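Local coordinates for protein ParA (PDB 3EZF) that probably serves as a P-loop ATPase in DNA partition and, in its ADP-bound state, as a DNA-binding transcriptional regulator, at residues Gln62-Met67 with Tyr72-Lys77; Pro276-Gln281 with His285-Tyr290; Ile314-Lys319 with Glu385-Ala390. All coordinates share one frame; numbering follows the deposited sequence.

Contact 1: residues Gln62-Met67 with Tyr72-Lys77; sequences QAIKEM and YQFNKK. Unlike the reference sequence in segment 72-77: Gln73 (reference Glu).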
loop_
_atom_site.group_PDB
_atom_site.type_symbol
_atom_site.label_atom_id
_atom_site.label_comp_id
_atom_site.label_asym_id
_atom_site.label_seq_id
_atom_site.Cartn_x
_atom_site.Cartn_y
_atom_site.Cartn_z
ATOM N N GLN A 62 -9.539 49.586 6.044
ATOM C CA GLN A 62 -8.515 50.590 5.831
ATOM C C GLN A 62 -7.473 50.048 4.877
ATOM O O GLN A 62 -6.966 50.766 4.028
ATOM C CB GLN A 62 -7.864 50.947 7.159
ATOM C CG GLN A 62 -6.934 52.131 7.106
ATOM C CD GLN A 62 -6.163 52.292 8.404
ATOM O OE1 GLN A 62 -6.753 52.381 9.485
ATOM N NE2 GLN A 62 -4.836 52.324 8.307
ATOM N N ALA A 63 -7.146 48.771 5.024
ATOM C CA ALA A 63 -6.171 48.124 4.146
ATOM C C ALA A 63 -6.702 48.159 2.714
ATOM O O ALA A 63 -5.992 48.565 1.796
ATOM C CB ALA A 63 -5.952 46.682 4.577
ATOM N N ILE A 64 -7.952 47.735 2.530
ATOM C CA ILE A 64 -8.559 47.726 1.208
ATOM C C ILE A 64 -8.619 49.125 0.610
ATOM O O ILE A 64 -8.204 49.326 -0.527
ATOM C CB ILE A 64 -9.970 47.100 1.244
ATOM C CG1 ILE A 64 -9.835 45.589 1.458
ATOM C CG2 ILE A 64 -10.715 47.396 -0.040
ATOM C CD1 ILE A 64 -11.110 44.822 1.357
ATOM N N LYS A 65 -9.119 50.089 1.375
ATOM C CA LYS A 65 -9.204 51.477 0.914
ATOM C C LYS A 65 -7.822 51.925 0.438
ATOM O O LYS A 65 -7.630 52.299 -0.718
ATOM C CB LYS A 65 -9.677 52.386 2.062
ATOM C CG LYS A 65 -9.577 53.885 1.768
ATOM C CD LYS A 65 -9.557 54.743 3.043
ATOM C CE LYS A 65 -10.943 55.113 3.566
ATOM N NZ LYS A 65 -11.536 54.114 4.497
ATOM N N GLU A 66 -6.855 51.871 1.340
ATOM C CA GLU A 66 -5.504 52.274 1.008
ATOM C C GLU A 66 -4.971 51.560 -0.230
ATOM O O GLU A 66 -4.460 52.207 -1.137
ATOM C CB GLU A 66 -4.563 52.018 2.193
ATOM C CG GLU A 66 -4.873 52.839 3.435
ATOM C CD GLU A 66 -3.790 52.738 4.504
ATOM O OE1 GLU A 66 -3.848 53.535 5.474
ATOM O OE2 GLU A 66 -2.886 51.868 4.377
ATOM N N MET A 67 -5.097 50.233 -0.266
ATOM C CA MET A 67 -4.600 49.422 -1.382
ATOM C C MET A 67 -5.225 49.721 -2.734
ATOM O O MET A 67 -4.548 49.642 -3.758
ATOM C CB MET A 67 -4.773 47.931 -1.073
ATOM C CG MET A 67 -3.668 47.336 -0.213
ATOM S SD MET A 67 -4.137 45.738 0.484
ATOM C CE MET A 67 -3.563 44.588 -0.761
ATOM N N TYR A 72 -4.363 47.558 -7.543
ATOM C CA TYR A 72 -4.771 46.333 -6.866
ATOM C C TYR A 72 -6.285 46.204 -6.907
ATOM O O TYR A 72 -6.999 47.134 -6.531
ATOM C CB TYR A 72 -4.304 46.316 -5.406
ATOM C CG TYR A 72 -4.320 44.924 -4.820
ATOM C CD1 TYR A 72 -3.137 44.220 -4.618
ATOM C CD2 TYR A 72 -5.527 44.278 -4.538
ATOM C CE1 TYR A 72 -3.153 42.910 -4.155
ATOM C CE2 TYR A 72 -5.555 42.970 -4.074
ATOM C CZ TYR A 72 -4.362 42.292 -3.887
ATOM O OH TYR A 72 -4.365 40.993 -3.454
ATOM N N GLN A 73 -6.755 45.032 -7.332
ATOM C CA GLN A 73 -8.184 44.731 -7.462
ATOM C C GLN A 73 -8.588 43.545 -6.633
ATOM O O GLN A 73 -8.121 42.432 -6.880
ATOM C CB GLN A 73 -8.504 44.338 -8.887
ATOM C CG GLN A 73 -9.844 44.734 -9.408
ATOM C CD GLN A 73 -9.629 45.404 -10.705
ATOM O OE1 GLN A 73 -8.943 46.423 -10.753
ATOM N NE2 GLN A 73 -10.158 44.832 -11.784
ATOM N N PHE A 74 -9.507 43.746 -5.707
ATOM C CA PHE A 74 -9.943 42.617 -4.915
ATOM C C PHE A 74 -11.051 41.894 -5.686
ATOM O O PHE A 74 -11.737 42.482 -6.526
ATOM C CB PHE A 74 -10.449 43.086 -3.546
ATOM C CG PHE A 74 -9.390 43.733 -2.698
ATOM C CD1 PHE A 74 -8.570 42.967 -1.881
ATOM C CD2 PHE A 74 -9.193 45.109 -2.744
ATOM C CE1 PHE A 74 -7.568 43.566 -1.130
ATOM C CE2 PHE A 74 -8.196 45.717 -2.000
ATOM C CZ PHE A 74 -7.382 44.948 -1.191
ATOM N N ASN A 75 -11.197 40.609 -5.396
ATOM C CA ASN A 75 -12.196 39.756 -6.020
ATOM C C ASN A 75 -13.586 40.121 -5.472
ATOM O O ASN A 75 -13.725 40.437 -4.288
ATOM C CB ASN A 75 -11.834 38.299 -5.700
ATOM C CG ASN A 75 -12.599 37.311 -6.519
ATOM O OD1 ASN A 75 -12.569 37.355 -7.740
ATOM N ND2 ASN A 75 -13.288 36.400 -5.853
ATOM N N LYS A 76 -14.607 40.099 -6.329
ATOM C CA LYS A 76 -15.971 40.425 -5.899
ATOM C C LYS A 76 -17.015 39.505 -6.524
ATOM O O LYS A 76 -16.946 39.188 -7.710
ATOM C CB LYS A 76 -16.325 41.882 -6.234
ATOM C CG LYS A 76 -15.475 42.917 -5.523
ATOM C CD LYS A 76 -14.302 43.337 -6.379
ATOM C CE LYS A 76 -14.781 44.029 -7.664
ATOM N NZ LYS A 76 -13.669 44.462 -8.582
ATOM N N LYS A 77 -17.985 39.089 -5.715
ATOM C CA LYS A 77 -19.064 38.210 -6.161
ATOM C C LYS A 77 -20.248 38.968 -6.728
ATOM O O LYS A 77 -20.474 40.140 -6.435
ATOM C CB LYS A 77 -19.608 37.374 -5.011
ATOM C CG LYS A 77 -18.805 36.180 -4.594
ATOM C CD LYS A 77 -19.541 35.507 -3.443
ATOM C CE LYS A 77 -18.868 34.220 -2.999
ATOM N NZ LYS A 77 -18.894 33.170 -4.052
#
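Tyr72 and Phe74 turn their rings toward helix 57-69 by different first torsions. In Tyr72 CG lies anti to the backbone N (chi1 -162°), whereas in Phe74 it lies anti to the carbonyl carbon (chi1 -64°), and the two rings thereby flank the end of Met67. The thioether of Met67 bends at its last torsion and sets the methyl CE above the middle of the Tyr72 ring, 3.8 Å from the ring centroid, in a CH-pi contact. Its sulfur stands farther out above the same ring. Toward Phe74 the geometry differs: SD approaches the edge, close to the ring plane, and is 3.7 Å from Phe74 CZ. One methionine thus makes a Met-aromatic contact with each ring, presenting its methyl to a face and its sulfur to an edge.

The contact belongs to the winged helix-turn-helix part of ParA, where the chain leaves helix 57-69 and passes across its end on the way to strand 87-88. Here Ile64, one helical turn before Met67, presses both branches at its CB on Phe74. CG1 lies over one face of the phenyl ring, 3.9 Å from the centroid and toward the rim, while Ile64 CG2 comes within 3.6 Å of Phe74 CE2. The opposite face of Phe74 receives Tyr72 CE2, likewise near the rim, so that this phenyl ring is held between an aliphatic branch and an aromatic neighbour. Tyr85 and Leu87 extend the apolar packing around Ile64 and Phe74. The polar end of Tyr72 points beyond this cluster, its OH being hydrogen-bonded to Asp94 of helix 89-98. Between the two segments themselves no hydrogen bond forms; on the outer part of the helix, Gln62 NE2 donates to Glu66 OE1 from above the carboxylate plane.

Contact 2: residues Pro276-Gln281 with His285-Tyr290; sequences PTPPAQ and HSTLKY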
loop_
_atom_site.group_PDB
_atom_site.type_symbol
_atom_site.label_atom_id
_atom_site.label_comp_id
_atom_site.label_asym_id
_atom_site.label_seq_id
_atom_site.Cartn_x
_atom_site.Cartn_y
_atom_site.Cartn_z
ATOM N N PRO A 276 3.189 9.678 12.204
ATOM C CA PRO A 276 1.774 9.646 12.563
ATOM C C PRO A 276 1.503 8.196 12.996
ATOM O O PRO A 276 1.835 7.257 12.268
ATOM C CB PRO A 276 1.090 10.021 11.252
ATOM C CG PRO A 276 1.992 9.412 10.235
ATOM C CD PRO A 276 3.368 9.749 10.743
ATOM N N THR A 277 0.937 8.005 14.184
ATOM C CA THR A 277 0.655 6.651 14.671
ATOM C C THR A 277 -0.804 6.258 14.484
ATOM O O THR A 277 -1.711 6.986 14.888
ATOM C CB THR A 277 1.012 6.495 16.164
ATOM O OG1 THR A 277 2.393 6.817 16.360
ATOM C CG2 THR A 277 0.772 5.062 16.622
ATOM N N PRO A 278 -1.044 5.099 13.852
ATOM C CA PRO A 278 -2.406 4.618 13.617
ATOM C C PRO A 278 -3.071 4.173 14.912
ATOM O O PRO A 278 -2.400 3.700 15.833
ATOM C CB PRO A 278 -2.199 3.443 12.664
ATOM C CG PRO A 278 -0.918 3.773 11.973
ATOM C CD PRO A 278 -0.075 4.283 13.104
ATOM N N PRO A 279 -4.406 4.319 14.994
ATOM C CA PRO A 279 -5.220 3.943 16.159
ATOM C C PRO A 279 -5.388 2.422 16.252
ATOM O O PRO A 279 -5.316 1.838 17.338
ATOM C CB PRO A 279 -6.543 4.652 15.887
ATOM C CG PRO A 279 -6.649 4.558 14.387
ATOM C CD PRO A 279 -5.243 4.937 13.949
ATOM N N ALA A 280 -5.605 1.802 15.092
ATOM C CA ALA A 280 -5.790 0.356 14.967
ATOM C C ALA A 280 -4.852 -0.466 15.851
ATOM O O ALA A 280 -3.631 -0.416 15.704
ATOM C CB ALA A 280 -5.622 -0.056 13.507
ATOM N N GLN A 281 -5.440 -1.235 16.759
ATOM C CA GLN A 281 -4.682 -2.068 17.682
ATOM C C GLN A 281 -3.528 -2.814 17.002
ATOM O O GLN A 281 -2.458 -2.976 17.590
ATOM C CB GLN A 281 -5.625 -3.067 18.374
ATOM C CG GLN A 281 -5.488 -3.115 19.896
ATOM C CD GLN A 281 -4.719 -4.331 20.395
ATOM O OE1 GLN A 281 -3.585 -4.587 19.982
ATOM N NE2 GLN A 281 -5.336 -5.084 21.298
ATOM N N HIS A 285 0.998 -1.940 16.636
ATOM C CA HIS A 285 2.115 -2.833 16.796
ATOM C C HIS A 285 3.163 -2.546 15.717
ATOM O O HIS A 285 4.346 -2.403 16.022
ATOM C CB HIS A 285 1.633 -4.280 16.714
ATOM C CG HIS A 285 2.664 -5.279 17.110
ATOM N ND1 HIS A 285 3.823 -5.480 16.387
ATOM C CD2 HIS A 285 2.735 -6.127 18.164
ATOM C CE1 HIS A 285 4.558 -6.406 16.978
ATOM N NE2 HIS A 285 3.916 -6.812 18.061
ATOM N N SER A 286 2.719 -2.443 14.465
ATOM C CA SER A 286 3.609 -2.193 13.326
ATOM C C SER A 286 4.443 -0.936 13.436
ATOM O O SER A 286 5.661 -0.966 13.255
ATOM C CB SER A 286 2.812 -2.112 12.030
ATOM O OG SER A 286 2.310 -3.381 11.677
ATOM N N THR A 287 3.780 0.177 13.715
ATOM C CA THR A 287 4.480 1.444 13.828
ATOM C C THR A 287 5.605 1.367 14.856
ATOM O O THR A 287 6.678 1.948 14.657
ATOM C CB THR A 287 3.495 2.573 14.175
ATOM O OG1 THR A 287 2.431 2.570 13.212
ATOM C CG2 THR A 287 4.191 3.928 14.125
ATOM N N LEU A 288 5.364 0.634 15.942
ATOM C CA LEU A 288 6.365 0.472 16.995
ATOM C C LEU A 288 7.492 -0.377 16.453
ATOM O O LEU A 288 8.667 -0.056 16.607
ATOM C CB LEU A 288 5.774 -0.220 18.227
ATOM C CG LEU A 288 4.764 0.541 19.080
ATOM C CD1 LEU A 288 4.464 -0.281 20.314
ATOM C CD2 LEU A 288 5.327 1.885 19.480
ATOM N N LYS A 289 7.112 -1.472 15.818
ATOM C CA LYS A 289 8.070 -2.379 15.214
ATOM C C LYS A 289 8.962 -1.529 14.297
ATOM O O LYS A 289 10.187 -1.648 14.316
ATOM C CB LYS A 289 7.314 -3.436 14.394
ATOM C CG LYS A 289 7.977 -4.797 14.315
ATOM C CD LYS A 289 7.936 -5.504 15.660
ATOM C CE LYS A 289 8.391 -6.943 15.538
ATOM N NZ LYS A 289 7.473 -7.697 14.648
ATOM N N TYR A 290 8.329 -0.660 13.508
ATOM C CA TYR A 290 9.032 0.215 12.572
ATOM C C TYR A 290 9.933 1.207 13.288
ATOM O O TYR A 290 11.091 1.393 12.906
ATOM C CB TYR A 290 8.025 0.971 11.702
ATOM C CG TYR A 290 8.660 1.866 10.658
ATOM C CD1 TYR A 290 8.946 3.203 10.935
ATOM C CD2 TYR A 290 8.933 1.389 9.378
ATOM C CE1 TYR A 290 9.496 4.049 9.961
ATOM C CE2 TYR A 290 9.480 2.220 8.402
ATOM C CZ TYR A 290 9.749 3.551 8.699
ATOM O OH TYR A 290 10.258 4.387 7.731
#
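Thr287 packs against Thr277 and Pro278 where the beta-alpha-beta crossover of the P-loop NTPase fold leaves strand 272-277 and turns into helix 281-291, the first of the helices that lead to the neighbouring parallel strand 312-317. The packing is by van der Waals contact. The CD-CG side of the Pro278 ring faces the Thr287 hydroxyl, with Pro278 CG 3.8 Å from Thr287 OG1. The methyl branch of Thr287 serves the strand instead: with OG1 anti to the carbonyl carbon (chi1 -54°), CG2 is left anti to the backbone N and lies 4.1 Å from Thr277 OG1.

Polar bonding is directed elsewhere, and no hydrogen bond joins the two segments. Thr287 OG1 is hydrogen-bonded to the carbonyl of Asp283 one turn earlier in its own helix, which commits the hydroxyl although it faces a proline. Thr277 OG1 pairs with Tyr337 OH of helix 324-337.

Packing between subunits uses another part of the helix, with His285 and Lys289 resting on Leu21 of the second subunit and Leu288 on its Leu20. Near the start of helix 281-291, Gln281 O lies 3.7 Å from His285 N, without a hydrogen bond between them.

Contact 3: residues Ile314-Lys319 with Glu385-Ala390; sequences IGFMSK and ERFTKA. With SO4 (sulfate ion), chain E.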
loop_
_atom_site.group_PDB
_atom_site.type_symbol
_atom_site.label_atom_id
_atom_site.label_comp_id
_atom_site.label_asym_id
_atom_site.label_seq_id
_atom_site.Cartn_x
_atom_site.Cartn_y
_atom_site.Cartn_z
ATOM N N ILE A 314 8.140 14.328 15.873
ATOM C CA ILE A 314 6.772 14.534 16.300
ATOM C C ILE A 314 6.024 13.232 16.065
ATOM O O ILE A 314 6.221 12.578 15.046
ATOM C CB ILE A 314 6.086 15.650 15.477
ATOM C CG1 ILE A 314 6.871 16.960 15.592
ATOM C CG2 ILE A 314 4.652 15.840 15.952
ATOM C CD1 ILE A 314 6.979 17.516 16.988
ATOM N N GLY A 315 5.184 12.854 17.023
ATOM C CA GLY A 315 4.394 11.643 16.905
ATOM C C GLY A 315 2.961 11.961 17.288
ATOM O O GLY A 315 2.733 12.886 18.068
ATOM N N PHE A 316 1.994 11.220 16.745
ATOM C CA PHE A 316 0.578 11.453 17.059
ATOM C C PHE A 316 -0.365 10.363 16.529
ATOM O O PHE A 316 -0.053 9.669 15.565
ATOM C CB PHE A 316 0.133 12.836 16.535
ATOM C CG PHE A 316 0.179 12.978 15.030
ATOM C CD1 PHE A 316 -0.780 12.372 14.226
ATOM C CD2 PHE A 316 1.185 13.722 14.419
ATOM C CE1 PHE A 316 -0.739 12.503 12.837
ATOM C CE2 PHE A 316 1.232 13.858 13.029
ATOM C CZ PHE A 316 0.268 13.248 12.238
ATOM N N MET A 317 -1.522 10.221 17.167
ATOM C CA MET A 317 -2.503 9.231 16.750
ATOM C C MET A 317 -3.303 9.752 15.567
ATOM O O MET A 317 -3.444 10.964 15.397
ATOM C CB MET A 317 -3.442 8.909 17.907
ATOM C CG MET A 317 -2.715 8.410 19.138
ATOM S SD MET A 317 -1.432 7.195 18.725
ATOM C CE MET A 317 -2.446 5.718 18.421
ATOM N N SER A 318 -3.833 8.838 14.757
ATOM C CA SER A 318 -4.612 9.218 13.578
ATOM C C SER A 318 -6.080 8.753 13.631
ATOM O O SER A 318 -6.383 7.567 13.518
ATOM C CB SER A 318 -3.931 8.672 12.312
ATOM O OG SER A 318 -4.203 9.483 11.177
ATOM N N LYS A 319 -6.979 9.717 13.791
ATOM C CA LYS A 319 -8.417 9.479 13.871
ATOM C C LYS A 319 -8.788 8.664 15.096
ATOM O O LYS A 319 -9.908 8.168 15.197
ATOM C CB LYS A 319 -8.940 8.779 12.608
ATOM C CG LYS A 319 -10.153 9.472 11.961
ATOM C CD LYS A 319 -11.295 9.712 12.944
ATOM C CE LYS A 319 -12.357 10.632 12.350
ATOM N NZ LYS A 319 -12.897 10.128 11.058
ATOM N N GLU A 385 -8.646 21.147 11.576
ATOM C CA GLU A 385 -8.007 22.454 11.614
ATOM C C GLU A 385 -7.102 22.575 12.827
ATOM O O GLU A 385 -5.932 22.937 12.714
ATOM C CB GLU A 385 -9.059 23.565 11.640
ATOM C CG GLU A 385 -9.975 23.591 10.417
ATOM C CD GLU A 385 -10.658 24.943 10.216
ATOM O OE1 GLU A 385 -11.494 25.057 9.290
ATOM O OE2 GLU A 385 -10.355 25.894 10.977
ATOM N N ARG A 386 -7.649 22.263 13.992
ATOM C CA ARG A 386 -6.879 22.337 15.226
ATOM C C ARG A 386 -5.674 21.405 15.197
ATOM O O ARG A 386 -4.676 21.641 15.884
ATOM C CB ARG A 386 -7.775 22.014 16.423
ATOM C CG ARG A 386 -8.761 20.893 16.166
ATOM C CD ARG A 386 -9.977 21.050 17.051
ATOM N NE ARG A 386 -10.552 22.387 16.915
ATOM C CZ ARG A 386 -11.633 22.814 17.564
ATOM N NH1 ARG A 386 -12.273 22.004 18.401
ATOM N NH2 ARG A 386 -12.068 24.056 17.384
ATOM N N PHE A 387 -5.772 20.345 14.399
ATOM C CA PHE A 387 -4.674 19.398 14.273
ATOM C C PHE A 387 -3.529 20.065 13.521
ATOM O O PHE A 387 -2.371 19.987 13.936
ATOM C CB PHE A 387 -5.107 18.165 13.502
ATOM C CG PHE A 387 -3.962 17.290 13.105
ATOM C CD1 PHE A 387 -3.288 16.537 14.060
ATOM C CD2 PHE A 387 -3.508 17.271 11.787
ATOM C CE1 PHE A 387 -2.180 15.776 13.712
ATOM C CE2 PHE A 387 -2.401 16.513 11.427
ATOM C CZ PHE A 387 -1.733 15.766 12.389
ATOM N N THR A 388 -3.867 20.702 12.401
ATOM C CA THR A 388 -2.891 21.414 11.594
ATOM C C THR A 388 -2.178 22.434 12.485
ATOM O O THR A 388 -0.953 22.401 12.633
ATOM C CB THR A 388 -3.583 22.143 10.434
ATOM O OG1 THR A 388 -4.342 21.199 9.673
ATOM C CG2 THR A 388 -2.561 22.795 9.524
ATOM N N LYS A 389 -2.955 23.334 13.081
ATOM C CA LYS A 389 -2.411 24.354 13.967
ATOM C C LYS A 389 -1.446 23.696 14.956
ATOM O O LYS A 389 -0.369 24.228 15.236
ATOM C CB LYS A 389 -3.548 25.043 14.727
ATOM C CG LYS A 389 -3.099 26.131 15.709
ATOM C CD LYS A 389 -2.796 27.446 14.994
ATOM C CE LYS A 389 -2.135 28.449 15.923
ATOM N NZ LYS A 389 -2.957 28.735 17.131
ATOM N N ALA A 390 -1.843 22.534 15.472
ATOM C CA ALA A 390 -1.043 21.773 16.433
ATOM C C ALA A 390 0.324 21.392 15.858
ATOM O O ALA A 390 1.368 21.595 16.480
ATOM C CB ALA A 390 -1.800 20.525 16.844
HETATM S S SO4 E . -0.442 31.501 17.526
HETATM O O1 SO4 E . 0.130 32.854 17.384
HETATM O O2 SO4 E . -0.188 31.002 18.889
HETATM O O3 SO4 E . 0.190 30.595 16.551
HETATM O O4 SO4 E . -1.897 31.553 17.277
#
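Phe387 drives the edge of its ring into the face of Phe316, and this T-shaped (edge-to-face) pair makes nearly all of the contact. The planes stand at 72° and the centroids are 4.7 Å apart. The atoms of Phe387 that do the touching are CE1 and CZ, on one side of the ring. Phe387 CZ lies over the Phe316 face, displaced toward Phe316 CZ and CE1, while Phe387 CE1 lies 3.7 Å from Phe316 CD1. In Phe316 CG sits between the backbone N and the carbonyl carbon (chi1 64°), which raises the ring from the sheet toward helix 378-400; Phe387 extends from that helix to meet it.

The pair joins the C-terminal helix to strand 312-317, one of the two edge strands of the parallel sheet within this chain. Leu342 packs on both rings, Leu346 on Phe387, and Leu274 and Pro276 of the adjoining strand on Phe316. Far from the rings, Lys389 NZ donates a hydrogen bond of 3.0 Å to O4 of a sulfate ion, probably from the crystallisation liquor.

Without a hydrogen bond between the segments, the helix is held here by apolar burial and by the weak attraction expected when the slightly positive C-H edge of one ring meets the pi electrons of another.

In the fold
Contacts 1, 2 and 3 follow one another along the chain without interleaving. Contact 1 stands apart in the winged helix-turn-helix region, its centre about 49 Å from that of contact 2 and about 35 Å from that of contact 3. The latter two lie against the parallel sheet of the P-loop NTPase fold, on its adjacent strands 272-277 and 312-317, with centres about 15 Å apart. They touch directly: Thr277 and Phe316 face each other as backbone partners, although the modelled bond is too short to be relied on. Helix 281-291 and the C-terminal helix 378-400 are thus tied to neighbouring strands, whereas the presumed DNA-binding region is packed separately, consistent with distinct nucleotide- and DNA-binding modules.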